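PDB 1LF6: glucoamylase from Thermoanaerobacterium thermosaccharolyticum, which hydrolyses starch-type alpha-1,4-glucans from their non-reducing ends, releasing beta-D-glucose, as a family 15 glycoside hydrolase. Local coordinates for residues 29-34 with 325-330; 41-46 with 274-279; 93-98 with 107-112; 500-505 with 550-555. All coordinates share one frame; numbering follows the deposited sequence.

Interaction 1 of 4, residues 29-34 with 325-330; sequences EDTWAS and WGDGQR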
# COMPACT_ATOMS: atom_id res chain seq x y z
N GLU A 29 -1.33 -6.14 25.44
CA GLU A 29 -1.79 -5.70 24.14
C GLU A 29 -0.54 -5.44 23.28
O GLU A 29 0.57 -5.31 23.78
CB GLU A 29 -2.61 -4.42 24.25
CG GLU A 29 -3.99 -4.60 24.87
CD GLU A 29 -4.77 -3.31 24.97
OE1 GLU A 29 -5.93 -3.34 25.42
OE2 GLU A 29 -4.20 -2.26 24.58
N ASP A 30 -0.83 -5.58 22.04
CA ASP A 30 0.21 -5.64 20.99
C ASP A 30 -0.12 -4.54 19.99
O ASP A 30 -1.13 -3.80 20.13
CB ASP A 30 0.21 -7.03 20.42
CG ASP A 30 1.40 -7.53 19.69
OD1 ASP A 30 2.52 -6.99 19.66
OD2 ASP A 30 1.27 -8.67 19.12
N THR A 31 0.61 -4.50 18.92
CA THR A 31 0.64 -3.47 17.92
C THR A 31 0.96 -4.09 16.58
O THR A 31 1.60 -5.16 16.57
CB THR A 31 1.69 -2.40 18.34
OG1 THR A 31 1.48 -1.16 17.71
CG2 THR A 31 3.10 -2.87 18.31
N TRP A 32 0.73 -3.40 15.50
CA TRP A 32 1.15 -3.99 14.20
C TRP A 32 2.60 -3.68 13.96
O TRP A 32 3.25 -2.92 14.68
CB TRP A 32 0.24 -3.47 13.10
CG TRP A 32 -1.19 -3.97 13.22
CD1 TRP A 32 -2.20 -3.23 13.78
CD2 TRP A 32 -1.71 -5.26 12.94
NE1 TRP A 32 -3.35 -3.98 13.79
CE2 TRP A 32 -3.09 -5.22 13.27
CE3 TRP A 32 -1.17 -6.42 12.38
CZ2 TRP A 32 -3.91 -6.33 13.10
CZ3 TRP A 32 -2.00 -7.51 12.20
CH2 TRP A 32 -3.35 -7.45 12.56
N ALA A 33 3.12 -4.23 12.88
CA ALA A 33 4.51 -4.00 12.47
C ALA A 33 4.72 -2.67 11.74
O ALA A 33 3.77 -2.04 11.28
CB ALA A 33 4.98 -5.16 11.58
N SER A 34 5.98 -2.26 11.65
CA SER A 34 6.33 -1.03 10.97
C SER A 34 5.75 -1.06 9.55
O SER A 34 5.81 -2.09 8.87
CB SER A 34 7.85 -0.89 10.89
OG SER A 34 8.22 0.20 10.08
N TRP A 325 2.40 3.62 10.68
CA TRP A 325 2.71 3.84 12.08
C TRP A 325 2.11 2.72 12.93
O TRP A 325 1.69 2.94 14.07
CB TRP A 325 2.17 5.20 12.51
CG TRP A 325 2.70 6.32 11.66
CD1 TRP A 325 3.99 6.78 11.62
CD2 TRP A 325 1.98 7.07 10.67
NE1 TRP A 325 4.11 7.77 10.67
CE2 TRP A 325 2.90 7.97 10.07
CE3 TRP A 325 0.65 7.08 10.23
CZ2 TRP A 325 2.53 8.86 9.06
CZ3 TRP A 325 0.28 7.97 9.22
CH2 TRP A 325 1.22 8.85 8.65
N GLY A 326 2.09 1.52 12.35
CA GLY A 326 1.54 0.36 13.04
C GLY A 326 2.16 0.14 14.41
O GLY A 326 1.50 -0.36 15.32
N ASP A 327 3.43 0.51 14.54
CA ASP A 327 4.15 0.36 15.80
C ASP A 327 3.38 1.06 16.92
O ASP A 327 3.38 0.61 18.07
CB ASP A 327 5.55 0.96 15.68
CG ASP A 327 6.35 0.85 16.97
OD1 ASP A 327 7.37 1.56 17.09
OD2 ASP A 327 5.96 0.05 17.85
N GLY A 328 2.74 2.17 16.58
CA GLY A 328 1.97 2.92 17.56
C GLY A 328 0.48 2.66 17.49
O GLY A 328 -0.29 3.24 18.26
N GLN A 329 0.06 1.79 16.58
CA GLN A 329 -1.36 1.46 16.44
C GLN A 329 -1.73 0.22 17.25
O GLN A 329 -1.03 -0.79 17.21
CB GLN A 329 -1.72 1.22 14.97
CG GLN A 329 -1.83 2.48 14.13
CD GLN A 329 -2.72 2.28 12.91
OE1 GLN A 329 -3.88 1.89 13.03
NE2 GLN A 329 -2.17 2.56 11.73
N ARG A 330 -2.83 0.32 18.00
CA ARG A 330 -3.28 -0.81 18.80
C ARG A 330 -3.72 -1.92 17.85
O ARG A 330 -4.28 -1.66 16.78
CB ARG A 330 -4.43 -0.39 19.73
CG ARG A 330 -4.66 -1.37 20.88
CD ARG A 330 -5.62 -0.81 21.93
NE ARG A 330 -6.98 -0.66 21.41
CZ ARG A 330 -8.00 -0.20 22.12
NH1 ARG A 330 -7.83 0.16 23.39
NH2 ARG A 330 -9.20 -0.09 21.56
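Thr31 meets the 3-10 turn at 326-328 through its hydroxyl, and the polar contacts gather there. OG1 of Thr31 lies 2.5 Å from Gly326 O and 2.6 Å from both Asp327 O and Gln329 O. Its torsion, with OG1 opposite the backbone N (chi1 -159°), turns the hydroxyl toward these carbonyls. One proton cannot serve three acceptors, so which carbonyl it serves is not settled; three approaches this short also make the modelled position of OG1 doubtful. Trp32 N adds a weak, bent hydrogen bond to Gly326 O at 3.1 Å, an oxygen that also accepts Gln329 N.

Among charged groups, Glu29 and Arg330 stay short of a salt bridge: OE1 of Glu29 is 4.5 Å from NH1 of Arg330 and well off the guanidinium plane, where charge alone can act. Instead, OE2 of Glu29 rests 3.3 Å from the CD methylene of Arg330.

Apolar packing is slight: Trp32 CB sits 4.0 Å from Gly326 CA, while its ring meets His158 edge-to-face.

Here the beta-sandwich domain touches the catalytic domain beside Trp325, a probable substrate-binding residue. The chemistry implies a polar but loosely bonded junction: one weak backbone bond, a hydroxyl among carbonyls with its bonding unsettled, and charges that attract without pairing.

Interaction 2 of 4, residues 41-46 with 274-279; sequences GTANNY and NNYIDE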
# COMPACT_ATOMS: atom_id res chain seq x y z
N GLY A 41 4.39 -9.46 -1.41
CA GLY A 41 4.21 -10.46 -2.44
C GLY A 41 2.99 -11.35 -2.31
O GLY A 41 2.30 -11.35 -1.30
N THR A 42 2.74 -12.10 -3.37
CA THR A 42 1.62 -13.02 -3.44
C THR A 42 1.79 -13.75 -4.76
O THR A 42 2.46 -13.26 -5.67
CB THR A 42 0.27 -12.27 -3.42
OG1 THR A 42 -0.80 -13.20 -3.29
CG2 THR A 42 0.09 -11.47 -4.71
N ALA A 43 1.20 -14.94 -4.88
CA ALA A 43 1.30 -15.68 -6.12
C ALA A 43 0.51 -14.91 -7.17
O ALA A 43 -0.51 -14.29 -6.85
CB ALA A 43 0.71 -17.09 -5.95
N ASN A 44 0.99 -14.93 -8.40
CA ASN A 44 0.33 -14.23 -9.49
C ASN A 44 -0.82 -15.05 -10.08
O ASN A 44 -0.83 -15.38 -11.27
CB ASN A 44 1.36 -13.84 -10.56
CG ASN A 44 0.73 -13.23 -11.80
OD1 ASN A 44 -0.25 -12.49 -11.72
ND2 ASN A 44 1.32 -13.52 -12.96
N ASN A 45 -1.77 -15.41 -9.23
CA ASN A 45 -2.96 -16.16 -9.63
C ASN A 45 -4.02 -15.95 -8.56
O ASN A 45 -3.73 -15.46 -7.47
CB ASN A 45 -2.65 -17.66 -9.81
CG ASN A 45 -2.22 -18.36 -8.52
OD1 ASN A 45 -1.07 -18.77 -8.39
ND2 ASN A 45 -3.15 -18.51 -7.59
N TYR A 46 -5.26 -16.33 -8.86
CA TYR A 46 -6.36 -16.15 -7.92
C TYR A 46 -6.60 -17.32 -6.97
O TYR A 46 -7.36 -17.20 -6.01
CB TYR A 46 -7.65 -15.83 -8.69
CG TYR A 46 -7.57 -14.51 -9.43
CD1 TYR A 46 -7.38 -14.47 -10.81
CD2 TYR A 46 -7.66 -13.30 -8.74
CE1 TYR A 46 -7.27 -13.25 -11.49
CE2 TYR A 46 -7.55 -12.08 -9.40
CZ TYR A 46 -7.35 -12.06 -10.77
OH TYR A 46 -7.25 -10.85 -11.41
N ASN A 274 10.62 -21.98 -8.34
CA ASN A 274 10.67 -21.68 -9.76
C ASN A 274 9.28 -21.40 -10.33
O ASN A 274 9.12 -20.53 -11.19
CB ASN A 274 11.34 -22.83 -10.53
CG ASN A 274 12.81 -23.00 -10.18
OD1 ASN A 274 13.52 -22.02 -9.97
ND2 ASN A 274 13.27 -24.24 -10.14
N ASN A 275 8.28 -22.14 -9.86
CA ASN A 275 6.91 -21.94 -10.34
C ASN A 275 6.41 -20.56 -9.93
O ASN A 275 5.68 -19.90 -10.67
CB ASN A 275 5.97 -23.01 -9.76
CG ASN A 275 6.22 -24.39 -10.34
OD1 ASN A 275 5.64 -25.38 -9.90
ND2 ASN A 275 7.10 -24.47 -11.34
N TYR A 276 6.80 -20.13 -8.73
CA TYR A 276 6.39 -18.82 -8.23
C TYR A 276 6.99 -17.75 -9.12
O TYR A 276 6.29 -16.85 -9.60
CB TYR A 276 6.88 -18.64 -6.79
CG TYR A 276 6.50 -17.31 -6.15
CD1 TYR A 276 5.27 -17.15 -5.52
CD2 TYR A 276 7.37 -16.23 -6.18
CE1 TYR A 276 4.92 -15.92 -4.92
CE2 TYR A 276 7.04 -15.01 -5.60
CZ TYR A 276 5.81 -14.86 -4.97
OH TYR A 276 5.49 -13.66 -4.38
N ILE A 277 8.30 -17.87 -9.37
CA ILE A 277 9.02 -16.92 -10.21
C ILE A 277 8.52 -16.89 -11.65
O ILE A 277 8.31 -15.82 -12.21
CB ILE A 277 10.54 -17.25 -10.21
CG1 ILE A 277 11.10 -17.09 -8.80
CG2 ILE A 277 11.28 -16.33 -11.18
CD1 ILE A 277 12.54 -17.57 -8.64
N ASP A 278 8.32 -18.07 -12.24
CA ASP A 278 7.85 -18.15 -13.63
C ASP A 278 6.51 -17.46 -13.83
O ASP A 278 6.30 -16.78 -14.83
CB ASP A 278 7.72 -19.62 -14.08
CG ASP A 278 9.05 -20.34 -14.14
OD1 ASP A 278 10.06 -19.70 -14.52
OD2 ASP A 278 9.09 -21.55 -13.83
N GLU A 279 5.60 -17.65 -12.88
CA GLU A 279 4.28 -17.03 -12.98
C GLU A 279 4.38 -15.52 -13.03
O GLU A 279 3.70 -14.86 -13.82
CB GLU A 279 3.40 -17.46 -11.80
CG GLU A 279 2.02 -17.94 -12.21
CD GLU A 279 1.17 -18.39 -11.03
OE1 GLU A 279 0.06 -18.91 -11.28
OE2 GLU A 279 1.60 -18.23 -9.87
O HOH W 1 3.38 -16.20 -8.82
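Tyr276 and Glu279 project from helix 269-284 against residues 41-45, which follow on from strand 39-42, an outermost strand of a sheet in the N-terminal beta-sandwich domain, and include an inverse gamma turn centred on Asn44. That turn carries the stronger direct hydrogen bond: Asn44 ND2 donates to the backbone O of Glu279 at 2.9 Å. The oxygen lies almost in the plane of the Asn44 amide, yet the donor stands 57° above the plane of the Glu279 carbonyl. With CG opposite its backbone N (chi1 174°), Asn44 extends its amide to the helix.

A bound water serves the other donor of this residue, accepting from Asn44 N at 2.7 Å. The same water gives its two protons to the helix, one to Tyr276 O at 3.1 Å and one to Glu279 OE2 at 2.9 Å, so both hydrogens are used.

The phenol of Tyr276 finds its stronger partner in Leu105 O; Thr42 N adds only a weak hydrogen bond to Tyr276 OH, at 3.3 Å. Thr42 O is taken by Trp280 NE1, of the residue after Glu279, and Thr42 OG1 is bonded to Lys311 NZ and Val50 O. CE1 of Tyr276 comes 3.8 Å from Ala43 CA, and the water oxygen stands 3.9 Å above one face of the Tyr276 ring, toward its rim.

Interaction 3 of 4, residues 93-98 with 107-112; sequences AISKVE and YKLVNT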
# COMPACT_ATOMS: atom_id res chain seq x y z
N ALA A 93 20.10 -6.86 14.22
CA ALA A 93 20.83 -7.29 13.04
C ALA A 93 20.55 -6.37 11.86
O ALA A 93 19.50 -5.74 11.80
CB ALA A 93 20.45 -8.73 12.70
N ILE A 94 21.50 -6.29 10.93
CA ILE A 94 21.34 -5.46 9.74
C ILE A 94 20.75 -6.33 8.64
O ILE A 94 21.29 -7.40 8.35
CB ILE A 94 22.68 -4.90 9.26
CG1 ILE A 94 23.38 -4.14 10.40
CG2 ILE A 94 22.45 -3.98 8.07
CD1 ILE A 94 22.59 -2.97 10.94
N SER A 95 19.67 -5.88 8.03
CA SER A 95 19.02 -6.65 6.98
C SER A 95 19.26 -6.09 5.60
O SER A 95 19.24 -4.88 5.39
CB SER A 95 17.51 -6.72 7.25
OG SER A 95 16.87 -7.61 6.35
N LYS A 96 19.51 -6.99 4.65
CA LYS A 96 19.74 -6.63 3.25
C LYS A 96 18.70 -7.39 2.46
O LYS A 96 18.56 -8.60 2.62
CB LYS A 96 21.14 -7.06 2.79
CG LYS A 96 22.28 -6.47 3.61
CD LYS A 96 22.33 -4.96 3.48
CE LYS A 96 23.37 -4.36 4.40
NZ LYS A 96 23.41 -2.87 4.28
N VAL A 97 17.96 -6.69 1.60
CA VAL A 97 16.94 -7.35 0.81
C VAL A 97 17.22 -7.27 -0.69
O VAL A 97 17.80 -6.31 -1.18
CB VAL A 97 15.54 -6.73 1.07
CG1 VAL A 97 15.49 -5.30 0.53
CG2 VAL A 97 14.45 -7.59 0.42
N GLU A 98 16.81 -8.32 -1.41
CA GLU A 98 16.97 -8.37 -2.86
C GLU A 98 15.94 -9.38 -3.35
O GLU A 98 15.62 -10.33 -2.64
CB GLU A 98 18.38 -8.83 -3.25
CG GLU A 98 18.68 -10.30 -2.98
CD GLU A 98 19.95 -10.79 -3.66
OE1 GLU A 98 20.27 -11.99 -3.54
OE2 GLU A 98 20.63 -9.98 -4.33
N TYR A 107 11.57 -12.90 -2.44
CA TYR A 107 12.66 -12.20 -1.77
C TYR A 107 13.67 -13.04 -1.01
O TYR A 107 13.37 -14.12 -0.48
CB TYR A 107 12.09 -11.17 -0.79
CG TYR A 107 11.17 -10.15 -1.42
CD1 TYR A 107 11.63 -8.88 -1.76
CD2 TYR A 107 9.83 -10.45 -1.66
CE1 TYR A 107 10.78 -7.93 -2.31
CE2 TYR A 107 8.97 -9.51 -2.21
CZ TYR A 107 9.45 -8.25 -2.53
OH TYR A 107 8.59 -7.33 -3.09
N LYS A 108 14.88 -12.49 -0.95
CA LYS A 108 15.99 -13.09 -0.23
C LYS A 108 16.41 -12.05 0.80
O LYS A 108 16.61 -10.88 0.46
CB LYS A 108 17.16 -13.38 -1.17
CG LYS A 108 18.40 -13.92 -0.45
CD LYS A 108 19.56 -14.12 -1.42
CE LYS A 108 20.78 -14.63 -0.70
NZ LYS A 108 21.94 -14.77 -1.62
N LEU A 109 16.52 -12.47 2.05
CA LEU A 109 16.92 -11.56 3.12
C LEU A 109 18.19 -12.09 3.78
O LEU A 109 18.31 -13.28 4.06
CB LEU A 109 15.82 -11.45 4.17
CG LEU A 109 14.54 -10.70 3.79
CD1 LEU A 109 13.46 -10.96 4.84
CD2 LEU A 109 14.84 -9.22 3.69
N VAL A 110 19.13 -11.19 4.01
CA VAL A 110 20.37 -11.56 4.67
C VAL A 110 20.48 -10.67 5.89
O VAL A 110 20.69 -9.46 5.77
CB VAL A 110 21.60 -11.33 3.76
CG1 VAL A 110 22.88 -11.70 4.52
CG2 VAL A 110 21.48 -12.18 2.51
N ASN A 111 20.30 -11.26 7.07
CA ASN A 111 20.38 -10.50 8.31
C ASN A 111 21.69 -10.82 9.02
O ASN A 111 21.93 -11.96 9.42
CB ASN A 111 19.19 -10.84 9.22
CG ASN A 111 17.86 -10.58 8.54
OD1 ASN A 111 17.76 -9.74 7.65
ND2 ASN A 111 16.82 -11.28 8.98
N THR A 112 22.52 -9.80 9.17
CA THR A 112 23.81 -9.95 9.81
C THR A 112 23.85 -9.30 11.19
O THR A 112 23.71 -8.08 11.32
CB THR A 112 24.94 -9.33 8.95
OG1 THR A 112 24.96 -9.95 7.67
CG2 THR A 112 26.29 -9.52 9.61
O HOH W 2 19.22 -10.36 0.64
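Ala93 begins the pairing by resting its CB 3.6 Å from Thr112 O, and the strands then run antiparallel, their directions 160° apart. Ile94 and Thr112 form a hydrogen-bonded pair: Ile94 N donates to Thr112 O, and Thr112 N returns the bond to Ile94 O at 2.8 Å.

Ser95 faces Asn111 in a non-hydrogen-bonded pair, and there the side chains supply the bond. The hydroxyl of Ser95, extended away from its own backbone N (chi1 -172°), donates to Asn111 OD1 at 2.6 Å. Gln38 also bonds Ser95 OG, and Glu89 and Gly57 O take Asn111 ND2, so this polar pair, on the face shared with Val97 and Leu109, is well supplied with partners.

Lys96 again exchanges two backbone bonds, now with Val110, each 3.0 Å between the N of one and the O of the other. A water bridges Lys96 O and Lys108 O.

On the same face as Ser95, Val97 lays CG2 against Leu109 CD2 at 3.7 Å and Tyr107 CD1 at 3.8 Å, the three side chains pointing the same way. Its amide N is bonded to Glu630 OE2, from the family 15 part of the chain.

Glu98 closes the segment with two backbone bonds to Lys108. Their extended side chains run together over the other face, where Glu98 OE1 and Lys108 NZ make a long salt bridge of 3.8 Å.

The hairpin thus separates its chemistry: an apolar and amide-bearing face turned to the sandwich interior, and a mixed face of Ile94, Val110 and Thr112 with Lys96, Glu98 and Lys108, whose one ion pair is long and probably contributes little.

Interaction 4 of 4, residues 500-505 with 550-555; sequences QYYIRI and PKILNT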
# COMPACT_ATOMS: atom_id res chain seq x y z
N GLN A 500 -0.54 36.58 -6.36
CA GLN A 500 -1.33 35.99 -7.43
C GLN A 500 -1.05 34.50 -7.57
O GLN A 500 0.08 34.11 -7.90
CB GLN A 500 -1.00 36.69 -8.75
CG GLN A 500 -1.35 38.17 -8.77
CD GLN A 500 -0.47 38.96 -9.72
OE1 GLN A 500 0.56 39.49 -9.32
NE2 GLN A 500 -0.87 39.01 -10.99
N TYR A 501 -2.06 33.67 -7.32
CA TYR A 501 -1.91 32.22 -7.40
C TYR A 501 -3.18 31.45 -7.06
O TYR A 501 -4.08 31.99 -6.41
CB TYR A 501 -0.81 31.76 -6.42
CG TYR A 501 -0.96 32.31 -5.01
CD1 TYR A 501 -0.36 33.52 -4.65
CD2 TYR A 501 -1.68 31.61 -4.03
CE1 TYR A 501 -0.47 34.02 -3.35
CE2 TYR A 501 -1.80 32.11 -2.73
CZ TYR A 501 -1.18 33.31 -2.39
OH TYR A 501 -1.24 33.79 -1.10
N TYR A 502 -3.26 30.21 -7.52
CA TYR A 502 -4.41 29.36 -7.19
C TYR A 502 -4.18 28.97 -5.74
O TYR A 502 -3.05 28.66 -5.34
CB TYR A 502 -4.43 28.08 -8.03
CG TYR A 502 -4.84 28.27 -9.48
CD1 TYR A 502 -3.90 28.18 -10.50
CD2 TYR A 502 -6.17 28.54 -9.81
CE1 TYR A 502 -4.27 28.37 -11.84
CE2 TYR A 502 -6.55 28.73 -11.14
CZ TYR A 502 -5.59 28.65 -12.15
OH TYR A 502 -5.97 28.88 -13.46
N ILE A 503 -5.23 28.98 -4.93
CA ILE A 503 -5.08 28.59 -3.54
C ILE A 503 -5.50 27.13 -3.42
O ILE A 503 -6.02 26.55 -4.38
CB ILE A 503 -5.95 29.47 -2.60
CG1 ILE A 503 -7.44 29.30 -2.90
CG2 ILE A 503 -5.52 30.92 -2.75
CD1 ILE A 503 -8.35 30.21 -2.04
N ARG A 504 -5.27 26.52 -2.27
CA ARG A 504 -5.64 25.13 -2.07
C ARG A 504 -7.14 24.94 -2.25
O ARG A 504 -7.59 24.06 -2.99
CB ARG A 504 -5.24 24.64 -0.68
CG ARG A 504 -5.65 23.20 -0.42
CD ARG A 504 -5.33 22.73 0.98
NE ARG A 504 -5.90 21.40 1.23
CZ ARG A 504 -6.02 20.85 2.44
NH1 ARG A 504 -6.55 19.64 2.56
NH2 ARG A 504 -5.60 21.51 3.51
N ILE A 505 -7.92 25.76 -1.56
CA ILE A 505 -9.36 25.65 -1.65
C ILE A 505 -10.05 26.90 -1.12
O ILE A 505 -9.65 27.47 -0.11
CB ILE A 505 -9.83 24.37 -0.91
CG1 ILE A 505 -11.29 24.06 -1.24
CG2 ILE A 505 -9.61 24.53 0.59
CD1 ILE A 505 -11.68 22.63 -0.95
N PRO A 550 -0.08 31.70 -17.59
CA PRO A 550 0.57 32.52 -16.56
C PRO A 550 0.04 32.32 -15.13
O PRO A 550 0.76 32.56 -14.17
CB PRO A 550 0.38 33.95 -17.09
CG PRO A 550 -0.85 33.85 -17.96
CD PRO A 550 -0.65 32.54 -18.66
N LYS A 551 -1.21 31.87 -14.99
CA LYS A 551 -1.76 31.65 -13.66
C LYS A 551 -1.08 30.42 -13.05
O LYS A 551 -0.84 30.37 -11.84
CB LYS A 551 -3.28 31.45 -13.72
CG LYS A 551 -4.04 32.72 -14.12
CD LYS A 551 -5.53 32.57 -13.87
CE LYS A 551 -6.30 33.87 -14.12
NZ LYS A 551 -6.26 34.28 -15.55
N ILE A 552 -0.78 29.44 -13.89
CA ILE A 552 -0.10 28.22 -13.46
C ILE A 552 1.33 28.58 -13.04
O ILE A 552 1.80 28.16 -11.99
CB ILE A 552 -0.04 27.17 -14.59
CG1 ILE A 552 -1.45 26.65 -14.91
CG2 ILE A 552 0.91 26.03 -14.21
CD1 ILE A 552 -2.12 25.94 -13.74
N LEU A 553 2.01 29.35 -13.88
CA LEU A 553 3.39 29.75 -13.58
C LEU A 553 3.48 30.56 -12.29
O LEU A 553 4.39 30.35 -11.49
CB LEU A 553 3.97 30.56 -14.75
CG LEU A 553 4.38 29.79 -16.02
CD1 LEU A 553 5.41 28.72 -15.66
CD2 LEU A 553 3.17 29.13 -16.64
N ASN A 554 2.52 31.46 -12.08
CA ASN A 554 2.50 32.28 -10.88
C ASN A 554 2.35 31.41 -9.63
O ASN A 554 2.99 31.65 -8.61
CB ASN A 554 1.32 33.27 -10.93
CG ASN A 554 1.57 34.44 -11.87
OD1 ASN A 554 0.65 35.20 -12.19
ND2 ASN A 554 2.82 34.61 -12.29
N THR A 555 1.49 30.41 -9.73
CA THR A 555 1.24 29.51 -8.61
C THR A 555 2.50 28.71 -8.31
O THR A 555 2.88 28.53 -7.16
CB THR A 555 0.06 28.56 -8.93
OG1 THR A 555 -1.08 29.33 -9.31
CG2 THR A 555 -0.29 27.71 -7.72
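Tyr501 and Thr555 bring their CA atoms to 4.3 Å where the short strand 501-502 runs up against the first turns of helix 550-562.

A single direct hydrogen bond joins the two: Tyr502 N donates to Thr555 OG1 at 3.0 Å, and the bond is almost straight, 174° at the hydrogen. The hydroxyl in turn gives its proton back to the helix, to Lys551 O at 2.7 Å. Its torsion makes this possible, for with chi1 at -54° OG1 lies beside its own backbone N and leans toward the preceding turn. Lys551 O also accepts Thr555 N, and the two donors reach it from opposite faces of its carbonyl plane.

The ring of Tyr502 supplies the apolar part. It crosses Lys551 at about a right angle, CE1 of the tyrosine 3.7 Å from Lys551 CB, and CE1 also touches Ile552 CD1 at 3.8 Å. Beyond the ring, the phenol oxygen is bonded to Asp486, while Tyr490 meets the ring of Tyr502 edge-to-face and forms a cation-pi contact with Lys551.

Arg504, further along the same segment, is salt-bridged to Glu439 and to Glu435, the probable proton acceptor, though the contact itself lies away from the active site. Strand 501-502 pairs with 490-491, directly after helix 468-489, so the contact packs a small two-stranded sheet on helix 550-562, probably one of the helices of the (alpha/alpha) barrel. A threonine hydroxyl bonded to the carbonyl four residues earlier is a familiar feature of helices, and here it doubles as acceptor for the strand.

In the fold
Interactions 2 and 3 belong to the N-terminal beta-sandwich domain, their centres 21 Å apart and their nearest atoms about 5 Å. Along the chain, interaction 3 is nested inside the loop closed by interaction 2, which brings helix 269-284 back to strand 39-42. Interaction 1 encloses both, its centre 29 Å from that of interaction 2 and 22 Å from that of interaction 3. Interaction 4 follows in series within the family 15 helical barrel, with its centre 40 Å from that of interaction 1. Interactions 2 to 4 each lie within one domain, while the segments of interaction 1 come from different ones; Lys311 and Glu630 add ties to the family 15 part beside interactions 2 and 3.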